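Local structure of predicted metal-dependent hydrolase of the TIM-barrel fold (Lactobacillus casei, 2QPX) at residues A[3-8]-A[350-355]; A[10-15]-A[358-363]; A[296-301]-A[337-342]. The protein is probably a zinc-dependent hydrolase of the amidohydrolase type, built on a TIM barrel that holds two zinc ions, its substrate being unknown. All blocks are in the same frame, centred on the assembly; numbering follows the deposited sequence.

Contact 1: residues A[3-8]-A[350-355]; sequences DDLSEF and AQKKAW. With EDO (1,2-ethanediol), chain M; EDO (1,2-ethanediol), chain E.
Asp3 and Lys352 make the charged part of this contact: Lys352 NZ donates to Asp3 OD2 at 2.8 Å in a salt bridge, and OD2 accepts through its anti lone pair, turned away from OD1. The lysine chain is extended beyond CG, which carries the ammonium clear of its helix. There NZ also donates to the backbone oxygens of Gly1 and Phe341, so the anion is one of several acceptors gathered round this nitrogen.

The apolar part centres on Phe8 and Lys353. The methylenes of Lys353 run across one ring face, CG lying 3.7 Å from the ring centroid and 6° off the normal, a CH-pi contact, while CB comes to 3.6 Å from Phe8 CZ. Phe8 CG stands anti to its own backbone N (chi1 178°), which brings the ring over the Lys353 methylenes. Cut back to an alanine, Phe8 would no longer present a ring face, and the Lys353 chain would probably be freer to swing. Leu5 splits its methyls, CD1 against Lys352 CD at 4.1 Å and CD2 against Lys353 CG at 4.0 Å.

Within 3-8, Ser6 N donates to Asp4 OD1 (3.1 Å, 168° at the hydrogen), reaching it from above the carboxylate plane. This is a side-chain cap at the start of helix 6-11, a short N-terminal helix packed against the C-terminal helix 349-367 ahead of the first barrel strand.

Contact 2: residues A[10-15]-A[358-363]; sequences DQVPLL and AICWQT. With EDO (1,2-ethanediol), chain F.
Leu15 N donates to Cys360 O at 2.9 Å, with 168° at the hydrogen and the donor tilted 17° from the carbonyl plane. The same oxygen receives a CA-H...O contact from Leu14 CA at 3.4 Å, so two successive residues of the strand grip one helix carbonyl. The helix has a wider pi-type turn at 358-362, where Thr363 N bonds back five residues to Ala358 O.

Trp361 is the flat group of the contact. Its CG sits between the backbone N and the carbonyl carbon, and the indole lies alongside Pro13: Pro13 CG stands over one face, 4.0 Å from the centroid of the five-membered ring and 19° off its normal. Gln362 CB occupies the opposite face and NE1 donates to Asn357 OD1, which together limit how the indole can turn. In the conformer described, Val12 CG1 lies at the ring edge. By contrast, Pro13 O is buried with no polar partner, although Trp361 CD1 comes within 3.2 Å of it.

Cys360 CB and SG are met by Val12 CG1, in that same conformer, and by Leu14 CD2, which approach CB from directions about at right angles; Leu14 CD2 is 3.8 Å from Cys360 CB.

The strand 14-19 thus starts along helix 349-367, with strand 95-101 pairing through Leu14 and helix 323-342 packing against Leu14 and Cys360.

Contact 3: residues A[296-301]-A[337-342]; sequences GASRVF and LVAHFN
Phe301 and His340 meet as a T-shaped (edge-to-face) pair, and Phe301 buries more surface here than any other residue of the two segments. Its ring edge is directed at the face of the imidazole: the centroids are 5.2 Å apart and the planes stand at 77°. The touching atom is Phe301 CE2, 3.6 Å from His340 CG and offset toward the rim of the imidazole rather than over its centre; relative to the phenyl, His340 CG lies in the ring plane. Both side chains leave their helices with CG anti to the backbone N, and they cross at about a right angle. The imidazole is fixed at both nitrogens, ND1 bonding to Asn302 OD1 and NE2 to Tyr310 OH, so its rotation is set and the face offered to Phe301 is held in place.

The two segments belong to helices 297-304 and 323-342, which pack on the outside of the TIM barrel. The axes of 297-301 and 337-342 approach to 9.5 Å and cross at -45°, and the CA atoms nearest each other are those of Ser298 and Ala339.

Leu337 supplies the third main surface. Although its CB points away from the other segment, CD2 returns to lie 3.6 Å from Phe301 CZ, with CE1 next nearest, so the methyl meets the CZ-CE1 side of the phenyl and the imidazole the CE2-CD2 side. Phe341 adds a looser contact, its CE2 being 4.4 Å from Phe301 CZ; the Phe341 ring has His340 CD2 over the centre of one face. Further out, Arg299 NH1 forms a salt bridge with Glu306 of the third subunit.

Contacts 1 and 2 follow each other along the same pair of chain regions, with centres 12 Å apart: 3-8 and 10-15 run beside successive parts of helix 349-367. Contact 3 lies about 13 Å from contact 1 and 15 Å from contact 2, between centres, and joins both through helix 323-342. Toward contact 1, Asn342 OD1 lies 2.8 Å from Leu5 N, a probable hydrogen bond. Toward contact 2, Cys360 SG packs 3.4 Å from Leu337 CD1. Contacts 1 and 3 are away from the zinc site; in contact 2 the Leu15 side chain is about 9 Å from that of the zinc ligand His18, and about 14 Å from a zinc ion.

Contact 1: residues A[3-8]-A[350-355]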
# COMPACT_ATOMS: atom_id res chain seq x y z
N ASP A 3 23.90 9.98 -13.94
CA ASP A 3 24.52 11.22 -13.56
C ASP A 3 25.00 11.10 -12.13
O ASP A 3 24.77 10.08 -11.49
CB ASP A 3 23.52 12.34 -13.75
CG ASP A 3 23.24 12.60 -15.23
OD1 ASP A 3 24.13 13.15 -15.91
OD2 ASP A 3 22.13 12.29 -15.73
N ASP A 4 25.71 12.12 -11.67
CA ASP A 4 26.04 12.22 -10.25
C ASP A 4 25.68 13.59 -9.76
O ASP A 4 26.42 14.57 -9.88
CB ASP A 4 27.48 11.93 -9.85
CG ASP A 4 27.62 11.90 -8.30
OD1 ASP A 4 26.58 11.98 -7.55
OD2 ASP A 4 28.73 11.76 -7.82
N LEU A 5 24.50 13.63 -9.16
CA LEU A 5 23.90 14.87 -8.75
C LEU A 5 24.23 15.31 -7.33
O LEU A 5 23.70 16.33 -6.88
CB LEU A 5 22.38 14.71 -8.92
CG LEU A 5 22.02 14.85 -10.40
CD1 LEU A 5 20.76 14.12 -10.75
CD2 LEU A 5 21.95 16.32 -10.78
N SER A 6 25.06 14.56 -6.61
CA SER A 6 25.34 14.86 -5.20
C SER A 6 25.78 16.31 -4.99
O SER A 6 25.26 17.01 -4.14
CB SER A 6 26.39 13.89 -4.64
OG SER A 6 26.40 13.90 -3.22
N GLU A 7 26.77 16.76 -5.75
CA GLU A 7 27.29 18.11 -5.54
C GLU A 7 26.25 19.19 -5.86
O GLU A 7 26.09 20.17 -5.14
CB GLU A 7 28.60 18.23 -6.33
CG GLU A 7 29.19 19.59 -6.48
CD GLU A 7 30.47 19.51 -7.31
OE1 GLU A 7 31.39 18.77 -6.88
OE2 GLU A 7 30.53 20.12 -8.41
N PHE A 8 25.48 18.97 -6.93
CA PHE A 8 24.39 19.85 -7.29
C PHE A 8 23.34 19.95 -6.17
O PHE A 8 22.95 21.03 -5.77
CB PHE A 8 23.69 19.38 -8.57
CG PHE A 8 22.52 20.25 -8.95
CD1 PHE A 8 22.73 21.49 -9.51
CD2 PHE A 8 21.21 19.87 -8.69
CE1 PHE A 8 21.69 22.33 -9.84
CE2 PHE A 8 20.16 20.73 -9.03
CZ PHE A 8 20.39 21.95 -9.57
N ALA A 350 20.17 18.42 -17.53
CA ALA A 350 19.52 19.70 -17.33
C ALA A 350 18.08 19.52 -16.81
O ALA A 350 17.60 20.32 -15.98
CB ALA A 350 19.47 20.51 -18.59
N GLN A 351 17.38 18.55 -17.36
CA GLN A 351 15.98 18.28 -16.93
C GLN A 351 15.95 17.78 -15.49
O GLN A 351 15.06 18.17 -14.70
CB GLN A 351 15.32 17.29 -17.88
CG GLN A 351 13.85 16.99 -17.55
CD GLN A 351 12.99 18.18 -17.63
OE1 GLN A 351 12.50 18.55 -18.72
NE2 GLN A 351 12.74 18.81 -16.46
N LYS A 352 16.90 16.91 -15.16
CA LYS A 352 17.03 16.46 -13.77
C LYS A 352 17.21 17.65 -12.80
O LYS A 352 16.55 17.74 -11.76
CB LYS A 352 18.14 15.42 -13.64
CG LYS A 352 17.92 14.13 -14.45
CD LYS A 352 19.10 13.14 -14.36
CE LYS A 352 18.88 11.88 -15.13
NZ LYS A 352 19.95 10.85 -14.87
N LYS A 353 18.12 18.56 -13.12
CA LYS A 353 18.37 19.73 -12.32
C LYS A 353 17.14 20.66 -12.23
O LYS A 353 16.82 21.19 -11.14
CB LYS A 353 19.61 20.51 -12.83
CG LYS A 353 20.91 19.73 -12.68
CD LYS A 353 22.08 20.56 -13.27
CE LYS A 353 23.41 19.93 -12.97
NZ LYS A 353 24.47 20.74 -13.73
N ALA A 354 16.43 20.81 -13.35
CA ALA A 354 15.19 21.62 -13.39
C ALA A 354 14.14 21.05 -12.44
O ALA A 354 13.53 21.79 -11.67
CB ALA A 354 14.62 21.69 -14.82
N TRP A 355 13.99 19.73 -12.44
CA TRP A 355 13.02 19.08 -11.57
C TRP A 355 13.43 19.16 -10.10
O TRP A 355 12.58 19.44 -9.21
CB TRP A 355 12.80 17.65 -12.03
CG TRP A 355 11.91 17.53 -13.25
CD1 TRP A 355 10.98 18.42 -13.68
CD2 TRP A 355 11.82 16.40 -14.11
NE1 TRP A 355 10.29 17.91 -14.77
CE2 TRP A 355 10.77 16.66 -15.04
CE3 TRP A 355 12.48 15.18 -14.17
CZ2 TRP A 355 10.43 15.78 -16.04
CZ3 TRP A 355 12.12 14.28 -15.19
CH2 TRP A 355 11.09 14.59 -16.08
C1 EDO M . 23.06 15.89 -1.43
O1 EDO M . 24.26 15.26 -1.85
C2 EDO M . 22.65 15.15 -0.19
O2 EDO M . 22.62 13.75 -0.50
C1 EDO E . 8.60 19.35 -20.76
O1 EDO E . 7.63 20.35 -20.96
C2 EDO E . 9.32 19.76 -19.47
O2 EDO E . 9.71 18.60 -18.75

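Contact 2: residues A[10-15]-A[358-363]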
# COMPACT_ATOMS: atom_id res chain seq x y z
N ASP A 10 23.68 19.21 -3.04
CA ASP A 10 24.24 19.86 -1.87
C ASP A 10 23.98 21.37 -1.85
O ASP A 10 23.72 21.95 -0.79
CB ASP A 10 25.77 19.64 -1.79
CG ASP A 10 26.15 18.28 -1.28
OD1 ASP A 10 25.32 17.58 -0.66
OD2 ASP A 10 27.32 17.91 -1.49
N GLN A 11 24.07 22.00 -3.01
CA GLN A 11 23.93 23.44 -3.08
C GLN A 11 22.52 23.96 -3.35
O GLN A 11 22.29 25.18 -3.36
CB GLN A 11 24.94 24.05 -4.08
CG GLN A 11 24.76 23.63 -5.50
CD GLN A 11 23.66 24.40 -6.21
OE1 GLN A 11 23.73 25.63 -6.29
NE2 GLN A 11 22.63 23.69 -6.72
N VAL A 12 21.54 23.07 -3.58
CA VAL A 12 20.19 23.49 -3.91
C VAL A 12 19.49 24.11 -2.69
O VAL A 12 19.47 23.52 -1.63
CB VAL A 12 19.37 22.29 -4.46
CG1 VAL A 12 17.89 22.65 -4.61
CG2 VAL A 12 19.94 21.77 -5.80
N PRO A 13 18.93 25.31 -2.83
CA PRO A 13 18.20 25.88 -1.70
C PRO A 13 16.86 25.16 -1.41
O PRO A 13 16.29 24.51 -2.28
CB PRO A 13 17.94 27.31 -2.14
CG PRO A 13 18.20 27.34 -3.57
CD PRO A 13 18.99 26.22 -3.99
N LEU A 14 16.41 25.31 -0.17
CA LEU A 14 15.13 24.70 0.27
C LEU A 14 14.19 25.77 0.73
O LEU A 14 14.56 26.60 1.56
CB LEU A 14 15.37 23.71 1.43
CG LEU A 14 16.27 22.50 1.13
CD1 LEU A 14 16.65 21.79 2.44
CD2 LEU A 14 15.60 21.53 0.11
N LEU A 15 12.96 25.72 0.22
CA LEU A 15 11.87 26.54 0.76
C LEU A 15 11.00 25.54 1.52
O LEU A 15 10.35 24.70 0.90
CB LEU A 15 11.10 27.24 -0.35
CG LEU A 15 10.22 28.42 0.06
CD1 LEU A 15 9.55 29.10 -1.16
CD2 LEU A 15 9.15 28.07 1.17
N ALA A 358 12.64 22.61 -8.91
CA ALA A 358 11.19 22.73 -8.76
C ALA A 358 10.78 22.21 -7.38
O ALA A 358 10.09 22.88 -6.61
CB ALA A 358 10.50 21.93 -9.90
N ILE A 359 11.23 21.00 -7.09
CA ILE A 359 10.81 20.31 -5.88
C ILE A 359 11.31 21.01 -4.60
O ILE A 359 10.56 21.17 -3.63
CB ILE A 359 11.28 18.86 -5.91
CG1 ILE A 359 10.65 18.10 -7.10
CG2 ILE A 359 10.98 18.13 -4.60
CD1 ILE A 359 11.29 16.72 -7.43
N CYS A 360 12.59 21.42 -4.61
CA CYS A 360 13.22 21.94 -3.42
C CYS A 360 12.77 23.37 -3.04
O CYS A 360 12.69 23.70 -1.85
CB CYS A 360 14.75 21.83 -3.57
SG CYS A 360 15.34 20.17 -3.44
N TRP A 361 12.52 24.21 -4.03
CA TRP A 361 12.20 25.59 -3.76
C TRP A 361 11.31 26.30 -4.79
O TRP A 361 10.55 27.19 -4.44
CB TRP A 361 13.50 26.44 -3.57
CG TRP A 361 14.38 26.45 -4.78
CD1 TRP A 361 15.31 25.53 -5.13
CD2 TRP A 361 14.35 27.42 -5.84
NE1 TRP A 361 15.87 25.86 -6.35
CE2 TRP A 361 15.30 27.02 -6.80
CE3 TRP A 361 13.61 28.59 -6.06
CZ2 TRP A 361 15.51 27.73 -7.98
CZ3 TRP A 361 13.81 29.29 -7.26
CH2 TRP A 361 14.75 28.86 -8.19
N GLN A 362 11.48 25.97 -6.07
CA GLN A 362 10.91 26.82 -7.09
C GLN A 362 9.38 26.70 -7.22
O GLN A 362 8.70 27.71 -7.38
CB GLN A 362 11.61 26.58 -8.42
CG GLN A 362 11.20 27.53 -9.52
CD GLN A 362 11.73 27.08 -10.87
OE1 GLN A 362 11.62 25.91 -11.25
NE2 GLN A 362 12.26 28.02 -11.62
N THR A 363 8.86 25.48 -7.12
CA THR A 363 7.40 25.34 -7.16
C THR A 363 6.76 26.06 -5.97
O THR A 363 5.80 26.81 -6.13
CB THR A 363 6.99 23.87 -7.23
OG1 THR A 363 7.59 23.27 -8.39
CG2 THR A 363 5.47 23.72 -7.26
C1 EDO F . 8.33 26.12 -11.49
O1 EDO F . 7.26 26.87 -10.92
C2 EDO F . 8.42 24.78 -10.79
O2 EDO F . 7.11 24.14 -10.87

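Contact 3: residues A[296-301]-A[337-342]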
# COMPACT_ATOMS: atom_id res chain seq x y z
N GLY A 296 12.84 5.27 5.36
CA GLY A 296 11.85 5.13 4.29
C GLY A 296 11.83 6.27 3.28
O GLY A 296 11.15 6.17 2.28
N ALA A 297 12.58 7.34 3.53
CA ALA A 297 12.49 8.54 2.70
C ALA A 297 12.77 8.25 1.20
O ALA A 297 12.06 8.74 0.34
CB ALA A 297 13.45 9.64 3.26
N SER A 298 13.80 7.48 0.87
CA SER A 298 14.12 7.18 -0.54
C SER A 298 13.06 6.33 -1.27
O SER A 298 12.60 6.68 -2.38
CB SER A 298 15.49 6.51 -0.63
OG SER A 298 15.81 6.11 -1.95
N ARG A 299 12.66 5.22 -0.67
CA ARG A 299 11.63 4.38 -1.30
C ARG A 299 10.28 5.07 -1.34
O ARG A 299 9.57 4.98 -2.34
CB ARG A 299 11.53 3.00 -0.67
CG ARG A 299 10.78 2.84 0.58
CD ARG A 299 10.73 1.33 1.03
NE ARG A 299 12.09 0.90 1.31
CZ ARG A 299 12.70 1.01 2.47
NH1 ARG A 299 12.06 1.44 3.57
NH2 ARG A 299 13.97 0.62 2.55
N VAL A 300 9.94 5.82 -0.28
CA VAL A 300 8.72 6.63 -0.28
C VAL A 300 8.73 7.72 -1.33
O VAL A 300 7.75 7.89 -2.06
CB VAL A 300 8.36 7.16 1.14
CG1 VAL A 300 7.20 8.16 1.08
CG2 VAL A 300 8.01 5.96 2.05
N PHE A 301 9.87 8.41 -1.50
CA PHE A 301 9.97 9.37 -2.57
C PHE A 301 9.73 8.70 -3.92
O PHE A 301 8.96 9.19 -4.77
CB PHE A 301 11.32 10.09 -2.54
CG PHE A 301 11.45 11.11 -3.61
CD1 PHE A 301 10.98 12.41 -3.40
CD2 PHE A 301 11.95 10.78 -4.85
CE1 PHE A 301 11.03 13.34 -4.43
CE2 PHE A 301 11.97 11.71 -5.88
CZ PHE A 301 11.53 12.97 -5.67
N LEU A 337 16.59 12.52 -3.39
CA LEU A 337 16.64 13.14 -4.70
C LEU A 337 17.84 12.63 -5.50
O LEU A 337 17.70 12.31 -6.69
CB LEU A 337 16.71 14.63 -4.58
CG LEU A 337 15.52 15.37 -3.97
CD1 LEU A 337 15.89 16.86 -3.79
CD2 LEU A 337 14.28 15.21 -4.82
N VAL A 338 19.01 12.58 -4.86
CA VAL A 338 20.19 12.05 -5.59
C VAL A 338 19.99 10.62 -6.05
O VAL A 338 20.30 10.29 -7.19
CB VAL A 338 21.46 12.13 -4.70
CG1 VAL A 338 22.69 11.47 -5.36
CG2 VAL A 338 21.76 13.58 -4.34
N ALA A 339 19.47 9.76 -5.17
CA ALA A 339 19.29 8.35 -5.47
C ALA A 339 18.27 8.18 -6.58
O ALA A 339 18.42 7.33 -7.43
CB ALA A 339 18.85 7.58 -4.22
N HIS A 340 17.24 9.03 -6.61
CA HIS A 340 16.20 8.92 -7.61
C HIS A 340 16.68 9.40 -8.97
O HIS A 340 16.48 8.74 -10.01
CB HIS A 340 14.98 9.75 -7.20
CG HIS A 340 13.83 9.63 -8.17
ND1 HIS A 340 12.99 8.53 -8.19
CD2 HIS A 340 13.44 10.43 -9.19
CE1 HIS A 340 12.09 8.71 -9.14
NE2 HIS A 340 12.33 9.85 -9.76
N PHE A 341 17.23 10.59 -8.99
CA PHE A 341 17.56 11.22 -10.25
C PHE A 341 18.86 10.74 -10.89
O PHE A 341 18.98 10.82 -12.12
CB PHE A 341 17.57 12.73 -10.13
CG PHE A 341 16.20 13.32 -9.98
CD1 PHE A 341 15.32 13.33 -11.05
CD2 PHE A 341 15.76 13.80 -8.76
CE1 PHE A 341 14.03 13.85 -10.89
CE2 PHE A 341 14.50 14.32 -8.60
CZ PHE A 341 13.63 14.34 -9.66
N ASN A 342 19.79 10.22 -10.11
CA ASN A 342 21.07 9.80 -10.73
C ASN A 342 20.83 8.81 -11.85
O ASN A 342 21.41 8.96 -12.91
CB ASN A 342 22.03 9.18 -9.72
CG ASN A 342 22.90 10.20 -9.02
OD1 ASN A 342 22.83 11.39 -9.30
ND2 ASN A 342 23.75 9.73 -8.09